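Local coordinates for protein lysin (PDB 6ILU) that probably binds the host bacterial cell wall through an SH3b-type cell-wall-binding region, as part of a phage endolysin, at residues Glu10-Ala15 against Ala114-Gly119; Arg83-Val88 against His134-Ala139; Trp90-Tyr95 against Arg128-Glu133. All coordinates share one frame; numbering follows the deposited sequence.

Contact 1 of 3, residues Glu10-Ala15 against Ala114-Gly119; sequences EGIGVA and AHNRVG. With EDO (1,2-ethanediol), chain J.
Arg-117 NH1 is shared by two backbone carbonyls, Gly-11 O across the contact and Glu-8 O just upstream. The bond from Arg-117 NH1 to Gly-11 O measures 2.9 Å and is nearly straight, 167° at the hydrogen; the acceptor lies at the guanidinium edge and the donor in the carbonyl plane. A bend at chi3 (79°) brings NH1 to Gly-11 O, while NE forms a salt bridge with Glu-132. Such a planar donor with several N-H groups suits a place where a loop's carbonyls and a carboxylate must be met together. Gly-11 is well suited to its turn, because its backbone angles would press a CB against the preceding carbonyl oxygen. Gly-11 N donates to O1 of a bound 1,2-ethanediol at 2.8 Å, and weakly to O2 of the same molecule, which probably comes from the crystallisation liquor.

Ile-12 carries the apolar half. Its CG2 lies against the arginine's aliphatic stem, 3.7 Å from Arg-117 CG, the two side chains passing one another with opposite headings. CG1 stands between backbone N and carbonyl carbon, which sends Ile-12 CD1 toward His-115 O at 3.5 Å, while Ile-12 CB meets Ala-114 CB at 3.8 Å. The small methyl of Ala-114 suits this close approach of the backbones.

The contact lies near the centre of the chain, where Ile-12 bonds through its backbone to strands 46-52 and 75-84, and Ala-114 and Arg-117 pack on Val-122 of strand 121-123.

Contact 2 of 3, residues Arg83-Val88 against His134-Ala139; sequences RSKYPV and HVTITA. With SO4 (sulfate ion), chain F; EDO (1,2-ethanediol), chain K; SO4 (sulfate ion), chain C; SO4 (sulfate ion), chain G.
Arg-83 and Thr-136 form an antiparallel hydrogen-bonded pair, joined by Arg-83 N to Thr-136 O at 3.0 Å and Thr-136 N to Arg-83 O at 2.9 Å. This is the pairing of strand 75-84 with strand 135-138 in the largest antiparallel sheet of an all-beta protein of the SH3b class. One residue on, Ser-84 and Val-135 make a non-hydrogen-bonded pair, after which Lys-85 N reaches His-134 O and the first strand ends in an ST turn: Ser-84 OG accepts from Tyr-86 N. A small hydroxyl residue serves this turn well, since its oxygen is close enough to the backbone to take that bond.

Arg-83 and Thr-136 send their side chains to the same face of the sheet. The arginine runs extended from CG to NE, and a water set at the edge of its guanidinium links NH1 to the hydroxyls of Thr-136 and Thr-138; Thr-138 OG1 is also hydrogen-bonded to Lys-140 O. Arg-83 NH2 makes a salt bridge with the C-terminal carboxylate of Lys-140. A second water joins Ser-84 O to Thr-136 OG1, so that this threonine hydroxyl serves two waters. Beyond them, Lys-85 lays its extended chain across the second strand, with CE 3.4 Å from Val-135 O, and its NZ bonds Glu-133 O.

Past the turn Tyr-86 meets His-134 rim to rim, the planes 54° apart. His-134, with CG beside its backbone N (chi1 -65°), turns ND1 to the tyrosine hydroxyl: Tyr-86 OH and His-134 ND1 share a hydrogen bond of 2.7 Å. On its other side the imidazole faces a sulfate, probably from the crystallisation liquor, and His-134 NE2 donates to sulfate O3 at 2.9 Å, in an almost perfectly straight line of 179°.

Contact 3 of 3, residues Trp90-Tyr95 against Arg128-Glu133; sequences WGVNFY and RWIKEE. With SO4 (sulfate ion), chain C; EDO (1,2-ethanediol), chain I.
Tyr-95, Phe-94 and Ile-130 bury the most surface here, and each does a different job. Tyr-95 is held through its backbone, its N donating to Trp-129 O at 2.7 Å and its O accepting from Trp-129 N at 2.9 Å. Trp-129 O also lies at the edge of the tyrosine ring, 3.4 Å from Tyr-95 CD2. Phe-94 turns its ring to the stem of Arg-128, whose CD stands over one face in a CH-pi contact, 3.8 Å from the centroid. The flat ring suits the methylenes, while the guanidinium plane is turned 74° from it and NE bonds Gly-125 O.

Tyr-95 and Trp-129 form a single antiparallel hydrogen-bonded pair that brings strand 92-95, otherwise paired with strand 102-106, up to the edge strand 129-131 of a three-stranded sheet. Next to this bridge, Ile-130 is branched to fill two directions: CG1 lies 3.7 Å from Phe-94 CB, and CG2 meets Val-92 CG1 at 3.5 Å.

At the polar rim the Tyr-95 phenol donates to the crystallisation sulfate, 2.6 Å from OH to O1. Lys-131 NZ, ending an extended chain, reaches that same O1 at 2.7 Å, and Asn-93 ND2 donates to O4, with His-134 NE2 a further donor.

Contacts 2 and 3 lie close together, about 10 Å between centres, whereas contact 1 is about 15 and 16 Å from them and sits nearer the middle of the chain. Contact 3 is nested within the loop closed by contact 2: strand 75-84 is followed by strand 92-95, and strand 129-131 by strand 135-138. One sulfate touches both. Contact 1 alternates with each of them along the sequence, so the N-terminal segment is tied to the C-terminal half of the chain. Strands 13-17 and 75-84, used by contacts 1 and 2, are neighbours in one sheet, and Trp-129 of contact 3 packs on Asn-116 and Val-118 of contact 1.

Contact 1 of 3, residues Glu10-Ala15 against Ala114-Gly119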
loop_
_atom_site.group_PDB
_atom_site.type_symbol
_atom_site.label_atom_id
_atom_site.label_comp_id
_atom_site.label_asym_id
_atom_site.label_seq_id
_atom_site.Cartn_x
_atom_site.Cartn_y
_atom_site.Cartn_z
ATOM N N GLU A 10 7.142 8.308 2.601
ATOM C CA GLU A 10 7.129 6.916 3.039
ATOM C C GLU A 10 5.679 6.471 3.065
ATOM O O GLU A 10 4.789 7.321 3.150
ATOM C CB GLU A 10 7.733 6.718 4.421
ATOM C CG GLU A 10 7.041 7.523 5.510
ATOM C CD GLU A 10 7.655 7.314 6.918
ATOM O OE1 GLU A 10 8.675 6.582 7.048
ATOM O OE2 GLU A 10 7.087 7.883 7.889
ATOM N N GLY A 11 5.456 5.168 3.009
ATOM C CA GLY A 11 4.095 4.649 3.200
ATOM C C GLY A 11 3.279 4.498 1.941
ATOM O O GLY A 11 3.606 5.071 0.894
ATOM N N ILE A 12 2.157 3.783 2.074
ATOM C CA ILE A 12 1.243 3.591 0.949
ATOM C C ILE A 12 -0.198 3.930 1.313
ATOM O O ILE A 12 -1.095 3.795 0.476
ATOM C CB ILE A 12 1.307 2.164 0.406
ATOM C CG1 ILE A 12 1.023 1.134 1.522
ATOM C CG2 ILE A 12 2.705 1.875 -0.245
ATOM C CD1 ILE A 12 0.788 -0.314 0.973
ATOM N N GLY A 13 -0.462 4.356 2.555
ATOM C CA GLY A 13 -1.839 4.718 2.906
ATOM C C GLY A 13 -1.936 4.974 4.408
ATOM O O GLY A 13 -0.911 4.918 5.107
ATOM N N VAL A 14 -3.136 5.246 4.888
ATOM C CA VAL A 14 -3.402 5.479 6.309
ATOM C C VAL A 14 -4.635 4.653 6.727
ATOM O O VAL A 14 -5.702 4.746 6.097
ATOM C CB VAL A 14 -3.641 6.993 6.591
ATOM C CG1 VAL A 14 -3.980 7.210 8.053
ATOM C CG2 VAL A 14 -2.414 7.834 6.191
ATOM N N ALA A 15 -4.513 3.890 7.811
ATOM C CA ALA A 15 -5.571 2.973 8.296
ATOM C C ALA A 15 -6.166 3.422 9.640
ATOM O O ALA A 15 -5.440 3.890 10.516
ATOM C CB ALA A 15 -4.979 1.571 8.448
ATOM N N ALA A 114 -1.655 3.077 -4.276
ATOM C CA ALA A 114 -0.320 2.528 -3.984
ATOM C C ALA A 114 -0.481 1.174 -3.285
ATOM O O ALA A 114 -1.066 1.145 -2.204
ATOM C CB ALA A 114 0.430 3.484 -3.071
ATOM N N HIS A 115 0.013 0.085 -3.891
ATOM C CA HIS A 115 -0.091 -1.251 -3.298
ATOM C C HIS A 115 1.168 -1.694 -2.543
ATOM O O HIS A 115 1.084 -2.581 -1.676
ATOM C CB HIS A 115 -0.403 -2.304 -4.365
ATOM C CG HIS A 115 -1.835 -2.291 -4.805
ATOM N ND1 HIS A 115 -2.392 -1.223 -5.479
ATOM C CD2 HIS A 115 -2.805 -3.229 -4.707
ATOM C CE1 HIS A 115 -3.659 -1.499 -5.764
ATOM N NE2 HIS A 115 -3.944 -2.702 -5.291
ATOM N N ASN A 116 2.313 -1.057 -2.866
ATOM C CA ASN A 116 3.576 -1.327 -2.177
ATOM C C ASN A 116 4.578 -0.361 -2.764
ATOM O O ASN A 116 4.373 0.137 -3.870
ATOM C CB ASN A 116 4.044 -2.814 -2.344
ATOM C CG ASN A 116 3.549 -3.704 -1.220
ATOM O OD1 ASN A 116 3.677 -3.332 -0.057
ATOM N ND2 ASN A 116 3.090 -4.926 -1.537
ATOM N N ARG A 117 5.655 -0.093 -2.038
ATOM C CA ARG A 117 6.727 0.777 -2.535
ATOM C C ARG A 117 8.041 0.185 -2.094
ATOM O O ARG A 117 8.278 -0.033 -0.871
ATOM C CB ARG A 117 6.635 2.211 -1.969
ATOM C CG ARG A 117 5.502 3.033 -2.450
ATOM C CD ARG A 117 5.433 4.262 -1.562
ATOM N NE ARG A 117 6.428 5.284 -1.915
ATOM C CZ ARG A 117 6.425 6.497 -1.373
ATOM N NH1 ARG A 117 5.533 6.842 -0.419
ATOM N NH2 ARG A 117 7.323 7.392 -1.786
ATOM N N VAL A 118 8.922 -0.064 -3.069
ATOM C CA VAL A 118 10.208 -0.734 -2.849
ATOM C C VAL A 118 11.246 -0.156 -3.791
ATOM O O VAL A 118 10.997 -0.109 -5.004
ATOM C CB VAL A 118 10.135 -2.277 -3.139
ATOM C CG1 VAL A 118 11.446 -2.919 -2.884
ATOM C CG2 VAL A 118 9.017 -2.918 -2.318
ATOM N N GLY A 119 12.404 0.248 -3.270
ATOM C CA GLY A 119 13.524 0.545 -4.158
ATOM C C GLY A 119 13.293 1.628 -5.188
ATOM O O GLY A 119 13.922 1.595 -6.259
HETATM C C1 EDO J . 8.123 3.205 1.628
HETATM O O1 EDO J . 7.967 3.892 2.879
HETATM C C2 EDO J . 7.452 1.858 1.843
HETATM O O2 EDO J . 6.091 2.138 2.192
#

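Contact 2 of 3, residues Arg83-Val88 against His134-Ala139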
loop_
_atom_site.group_PDB
_atom_site.type_symbol
_atom_site.label_atom_id
_atom_site.label_comp_id
_atom_site.label_asym_id
_atom_site.label_seq_id
_atom_site.Cartn_x
_atom_site.Cartn_y
_atom_site.Cartn_z
ATOM N N ARG A 83 -0.459 9.146 -9.406
ATOM C CA ARG A 83 -0.859 9.802 -10.659
ATOM C C ARG A 83 0.355 10.084 -11.496
ATOM O O ARG A 83 1.377 10.490 -10.961
ATOM C CB ARG A 83 -1.594 11.097 -10.378
ATOM C CG ARG A 83 -2.959 10.906 -9.720
ATOM C CD ARG A 83 -3.506 12.295 -9.367
ATOM N NE ARG A 83 -4.800 12.241 -8.691
ATOM C CZ ARG A 83 -4.950 12.208 -7.370
ATOM N NH1 ARG A 83 -3.885 12.199 -6.568
ATOM N NH2 ARG A 83 -6.180 12.181 -6.845
ATOM N N SER A 84 0.258 9.875 -12.801
ATOM C CA SER A 84 1.340 10.329 -13.703
ATOM C C SER A 84 1.679 11.812 -13.508
ATOM O O SER A 84 0.786 12.648 -13.264
ATOM C CB SER A 84 0.951 10.088 -15.175
ATOM O OG SER A 84 1.961 10.582 -16.039
ATOM N N LYS A 85 2.965 12.149 -13.656
ATOM C CA LYS A 85 3.366 13.552 -13.688
ATOM C C LYS A 85 3.104 14.175 -15.061
ATOM O O LYS A 85 3.216 15.381 -15.212
ATOM C CB LYS A 85 4.864 13.727 -13.348
ATOM C CG LYS A 85 5.223 13.439 -11.891
ATOM C CD LYS A 85 6.703 13.735 -11.650
ATOM C CE LYS A 85 7.082 13.479 -10.183
ATOM N NZ LYS A 85 8.583 13.644 -10.004
ATOM N N TYR A 86 2.761 13.359 -16.049
ATOM C CA TYR A 86 2.770 13.797 -17.455
ATOM C C TYR A 86 1.348 13.868 -17.986
ATOM O O TYR A 86 0.455 13.253 -17.403
ATOM C CB TYR A 86 3.620 12.833 -18.289
ATOM C CG TYR A 86 4.968 12.565 -17.672
ATOM C CD1 TYR A 86 5.201 11.383 -16.990
ATOM C CD2 TYR A 86 6.004 13.478 -17.787
ATOM C CE1 TYR A 86 6.416 11.119 -16.411
ATOM C CE2 TYR A 86 7.240 13.222 -17.200
ATOM C CZ TYR A 86 7.429 12.041 -16.518
ATOM O OH TYR A 86 8.626 11.761 -15.914
ATOM N N PRO A 87 1.139 14.591 -19.109
ATOM C CA PRO A 87 -0.231 14.722 -19.610
ATOM C C PRO A 87 -0.829 13.386 -20.040
ATOM O O PRO A 87 -0.108 12.426 -20.277
ATOM C CB PRO A 87 -0.095 15.681 -20.803
ATOM C CG PRO A 87 1.341 15.799 -21.108
ATOM C CD PRO A 87 2.129 15.335 -19.904
ATOM N N VAL A 88 -2.150 13.332 -20.136
ATOM C CA VAL A 88 -2.804 12.143 -20.659
ATOM C C VAL A 88 -2.333 11.820 -22.086
ATOM O O VAL A 88 -2.307 12.689 -22.995
ATOM C CB VAL A 88 -4.332 12.295 -20.645
ATOM C CG1 VAL A 88 -4.963 11.063 -21.249
ATOM C CG2 VAL A 88 -4.820 12.515 -19.225
ATOM N N HIS A 134 8.353 9.189 -11.981
ATOM C CA HIS A 134 7.375 9.518 -13.016
ATOM C C HIS A 134 5.973 9.817 -12.482
ATOM O O HIS A 134 5.076 10.171 -13.254
ATOM C CB HIS A 134 7.270 8.373 -14.023
ATOM C CG HIS A 134 8.533 8.140 -14.797
ATOM N ND1 HIS A 134 9.203 9.154 -15.445
ATOM C CD2 HIS A 134 9.217 7.000 -15.064
ATOM C CE1 HIS A 134 10.275 8.659 -16.045
ATOM N NE2 HIS A 134 10.288 7.349 -15.852
ATOM N N VAL A 135 5.783 9.660 -11.184
ATOM C CA VAL A 135 4.445 9.813 -10.609
ATOM C C VAL A 135 4.458 10.646 -9.348
ATOM O O VAL A 135 5.498 10.819 -8.721
ATOM C CB VAL A 135 3.840 8.423 -10.250
ATOM C CG1 VAL A 135 3.532 7.617 -11.544
ATOM C CG2 VAL A 135 4.755 7.657 -9.265
ATOM N N THR A 136 3.295 11.181 -8.969
ATOM C CA THR A 136 3.097 11.690 -7.627
ATOM C C THR A 136 2.386 10.616 -6.795
ATOM O O THR A 136 1.562 9.847 -7.322
ATOM C CB THR A 136 2.272 12.977 -7.602
ATOM O OG1 THR A 136 1.035 12.809 -8.328
ATOM C CG2 THR A 136 3.072 14.167 -8.276
ATOM N N ILE A 137 2.717 10.568 -5.505
ATOM C CA ILE A 137 2.106 9.624 -4.557
ATOM C C ILE A 137 1.645 10.480 -3.413
ATOM O O ILE A 137 2.478 11.039 -2.705
ATOM C CB ILE A 137 3.093 8.562 -4.050
ATOM C CG1 ILE A 137 3.672 7.751 -5.215
ATOM C CG2 ILE A 137 2.441 7.647 -2.933
ATOM C CD1 ILE A 137 4.826 6.780 -4.810
ATOM N N THR A 138 0.331 10.673 -3.279
ATOM C CA THR A 138 -0.172 11.690 -2.341
ATOM C C THR A 138 -1.322 11.137 -1.488
ATOM O O THR A 138 -1.886 10.111 -1.830
ATOM C CB THR A 138 -0.661 12.957 -3.086
ATOM O OG1 THR A 138 -1.645 12.585 -4.048
ATOM C CG2 THR A 138 0.514 13.687 -3.814
ATOM N N ALA A 139 -1.668 11.816 -0.402
ATOM C CA ALA A 139 -2.654 11.269 0.553
ATOM C C ALA A 139 -4.056 11.214 -0.069
ATOM O O ALA A 139 -4.869 10.358 0.297
ATOM C CB ALA A 139 -2.670 12.090 1.846
HETATM S S SO4 F . -3.768 16.917 -20.248
HETATM O O1 SO4 F . -5.157 16.624 -19.905
HETATM O O2 SO4 F . -2.910 16.260 -19.270
HETATM O O3 SO4 F . -3.530 18.362 -20.204
HETATM O O4 SO4 F . -3.474 16.421 -21.591
HETATM C C1 EDO K . -8.013 13.695 -9.779
HETATM O O1 EDO K . -6.826 13.562 -10.588
HETATM C C2 EDO K . -8.815 12.409 -9.839
HETATM O O2 EDO K . -8.808 11.829 -8.530
HETATM S S SO4 C . 11.523 4.312 -17.405
HETATM O O1 SO4 C . 12.542 3.277 -17.416
HETATM O O2 SO4 C . 10.380 3.975 -16.567
HETATM O O3 SO4 C . 12.221 5.508 -16.891
HETATM O O4 SO4 C . 11.066 4.523 -18.766
HETATM S S SO4 G . 7.180 14.923 -6.042
HETATM O O1 SO4 G . 6.267 13.829 -6.374
HETATM O O2 SO4 G . 7.727 14.764 -4.688
HETATM O O3 SO4 G . 6.453 16.189 -6.137
HETATM O O4 SO4 G . 8.280 14.922 -7.006
HETATM O O HOH W 1 -0.975 11.734 -6.692
HETATM O O HOH W 2 0.661 13.995 -10.757
#

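Contact 3 of 3, residues Trp90-Tyr95 against Arg128-Glu133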
loop_
_atom_site.group_PDB
_atom_site.type_symbol
_atom_site.label_atom_id
_atom_site.label_comp_id
_atom_site.label_asym_id
_atom_site.label_seq_id
_atom_site.Cartn_x
_atom_site.Cartn_y
_atom_site.Cartn_z
ATOM N N TRP A 90 0.733 10.475 -22.534
ATOM C CA TRP A 90 2.194 10.382 -22.397
ATOM C C TRP A 90 2.503 9.097 -21.653
ATOM O O TRP A 90 2.134 8.937 -20.483
ATOM C CB TRP A 90 2.710 11.629 -21.671
ATOM C CG TRP A 90 4.201 11.741 -21.448
ATOM C CD1 TRP A 90 4.996 10.920 -20.692
ATOM C CD2 TRP A 90 5.030 12.797 -21.910
ATOM N NE1 TRP A 90 6.291 11.399 -20.706
ATOM C CE2 TRP A 90 6.335 12.557 -21.427
ATOM C CE3 TRP A 90 4.796 13.924 -22.699
ATOM C CZ2 TRP A 90 7.421 13.403 -21.737
ATOM C CZ3 TRP A 90 5.873 14.784 -22.995
ATOM C CH2 TRP A 90 7.160 14.505 -22.504
ATOM N N GLY A 91 3.130 8.148 -22.337
ATOM C CA GLY A 91 3.273 6.816 -21.770
ATOM C C GLY A 91 4.205 6.726 -20.564
ATOM O O GLY A 91 5.262 7.364 -20.532
ATOM N N VAL A 92 3.815 5.906 -19.581
ATOM C CA VAL A 92 4.671 5.672 -18.423
ATOM C C VAL A 92 4.869 4.158 -18.305
ATOM O O VAL A 92 3.881 3.413 -18.226
ATOM C CB VAL A 92 4.053 6.229 -17.126
ATOM C CG1 VAL A 92 4.923 5.857 -15.898
ATOM C CG2 VAL A 92 3.882 7.775 -17.255
ATOM N N ASN A 93 6.133 3.729 -18.317
ATOM C CA ASN A 93 6.423 2.299 -18.313
ATOM C C ASN A 93 6.175 1.659 -16.954
ATOM O O ASN A 93 6.423 2.277 -15.922
ATOM C CB ASN A 93 7.877 2.070 -18.659
ATOM C CG ASN A 93 8.204 2.471 -20.102
ATOM O OD1 ASN A 93 7.370 2.310 -20.990
ATOM N ND2 ASN A 93 9.406 2.955 -20.312
ATOM N N PHE A 94 5.789 0.389 -16.966
ATOM C CA PHE A 94 5.772 -0.378 -15.724
ATOM C C PHE A 94 6.465 -1.718 -15.920
ATOM O O PHE A 94 6.574 -2.265 -17.078
ATOM C CB PHE A 94 4.311 -0.570 -15.140
ATOM C CG PHE A 94 3.328 -1.292 -16.030
ATOM C CD1 PHE A 94 3.293 -2.667 -16.084
ATOM C CD2 PHE A 94 2.415 -0.562 -16.807
ATOM C CE1 PHE A 94 2.392 -3.328 -16.900
ATOM C CE2 PHE A 94 1.491 -1.199 -17.627
ATOM C CZ PHE A 94 1.473 -2.596 -17.670
ATOM N N TYR A 95 6.883 -2.266 -14.764
ATOM C CA TYR A 95 7.798 -3.414 -14.715
ATOM C C TYR A 95 7.227 -4.504 -13.827
ATOM O O TYR A 95 6.281 -4.257 -13.056
ATOM C CB TYR A 95 9.188 -2.983 -14.184
ATOM C CG TYR A 95 9.800 -1.926 -15.087
ATOM C CD1 TYR A 95 10.673 -2.285 -16.108
ATOM C CD2 TYR A 95 9.468 -0.582 -14.932
ATOM C CE1 TYR A 95 11.224 -1.293 -16.972
ATOM C CE2 TYR A 95 10.029 0.418 -15.792
ATOM C CZ TYR A 95 10.871 0.022 -16.790
ATOM O OH TYR A 95 11.406 0.978 -17.627
ATOM N N ARG A 128 2.352 -4.242 -11.091
ATOM C CA ARG A 128 2.799 -3.257 -12.085
ATOM C C ARG A 128 3.565 -2.168 -11.383
ATOM O O ARG A 128 2.975 -1.372 -10.630
ATOM C CB ARG A 128 1.596 -2.672 -12.834
ATOM C CG ARG A 128 0.875 -3.743 -13.644
ATOM C CD ARG A 128 -0.316 -3.093 -14.406
ATOM N NE ARG A 128 -1.285 -2.568 -13.426
ATOM C CZ ARG A 128 -2.287 -1.722 -13.719
ATOM N NH1 ARG A 128 -2.456 -1.297 -14.974
ATOM N NH2 ARG A 128 -3.098 -1.295 -12.735
ATOM N N TRP A 129 4.877 -2.184 -11.595
ATOM C CA TRP A 129 5.792 -1.325 -10.803
ATOM C C TRP A 129 6.301 -0.183 -11.675
ATOM O O TRP A 129 6.879 -0.422 -12.752
ATOM C CB TRP A 129 6.958 -2.132 -10.275
ATOM C CG TRP A 129 6.505 -3.184 -9.316
ATOM C CD1 TRP A 129 5.958 -4.426 -9.626
ATOM C CD2 TRP A 129 6.598 -3.127 -7.888
ATOM N NE1 TRP A 129 5.686 -5.121 -8.456
ATOM C CE2 TRP A 129 6.099 -4.354 -7.385
ATOM C CE3 TRP A 129 7.061 -2.152 -6.984
ATOM C CZ2 TRP A 129 6.045 -4.631 -6.010
ATOM C CZ3 TRP A 129 6.999 -2.430 -5.602
ATOM C CH2 TRP A 129 6.501 -3.666 -5.143
ATOM N N ILE A 130 6.102 1.039 -11.196
ATOM C CA ILE A 130 6.527 2.283 -11.904
ATOM C C ILE A 130 7.585 3.025 -11.106
ATOM O O ILE A 130 7.504 3.117 -9.881
ATOM C CB ILE A 130 5.286 3.200 -12.112
ATOM C CG1 ILE A 130 4.267 2.461 -12.997
ATOM C CG2 ILE A 130 5.686 4.615 -12.681
ATOM C CD1 ILE A 130 2.933 3.231 -13.309
ATOM N N LYS A 131 8.560 3.600 -11.786
ATOM C CA LYS A 131 9.555 4.404 -11.090
ATOM C C LYS A 131 8.880 5.600 -10.441
ATOM O O LYS A 131 8.085 6.306 -11.103
ATOM C CB LYS A 131 10.611 4.927 -12.062
ATOM C CG LYS A 131 11.538 3.856 -12.592
ATOM C CD LYS A 131 12.555 4.435 -13.567
ATOM C CE LYS A 131 13.277 3.340 -14.344
ATOM N NZ LYS A 131 14.128 3.975 -15.390
ATOM N N GLU A 132 9.224 5.877 -9.189
ATOM C CA GLU A 132 8.517 6.953 -8.490
ATOM C C GLU A 132 8.792 8.314 -9.110
ATOM O O GLU A 132 7.998 9.242 -8.903
ATOM C CB GLU A 132 8.891 6.988 -7.003
ATOM C CG GLU A 132 8.356 5.716 -6.287
ATOM C CD GLU A 132 8.437 5.749 -4.770
ATOM O OE1 GLU A 132 8.888 6.765 -4.189
ATOM O OE2 GLU A 132 8.041 4.716 -4.173
ATOM N N GLU A 133 9.906 8.452 -9.847
ATOM C CA GLU A 133 10.222 9.736 -10.478
ATOM C C GLU A 133 9.139 10.141 -11.490
ATOM O O GLU A 133 9.048 11.320 -11.835
ATOM C CB GLU A 133 11.596 9.706 -11.163
ATOM C CG GLU A 133 11.655 8.846 -12.362
ATOM C CD GLU A 133 13.073 8.593 -12.834
ATOM O OE1 GLU A 133 13.435 9.120 -13.896
ATOM O OE2 GLU A 133 13.818 7.873 -12.137
HETATM S S SO4 C . 11.523 4.312 -17.405
HETATM O O1 SO4 C . 12.542 3.277 -17.416
HETATM O O2 SO4 C . 10.380 3.975 -16.567
HETATM O O3 SO4 C . 12.221 5.508 -16.891
HETATM O O4 SO4 C . 11.066 4.523 -18.766
HETATM C C1 EDO I . -5.703 0.787 -15.950
HETATM O O1 EDO I . -4.265 0.839 -16.134
HETATM C C2 EDO I . -6.167 -0.491 -15.268
HETATM O O2 EDO I . -5.792 -0.591 -13.868
HETATM O O HOH W 3 8.611 3.617 -14.759
#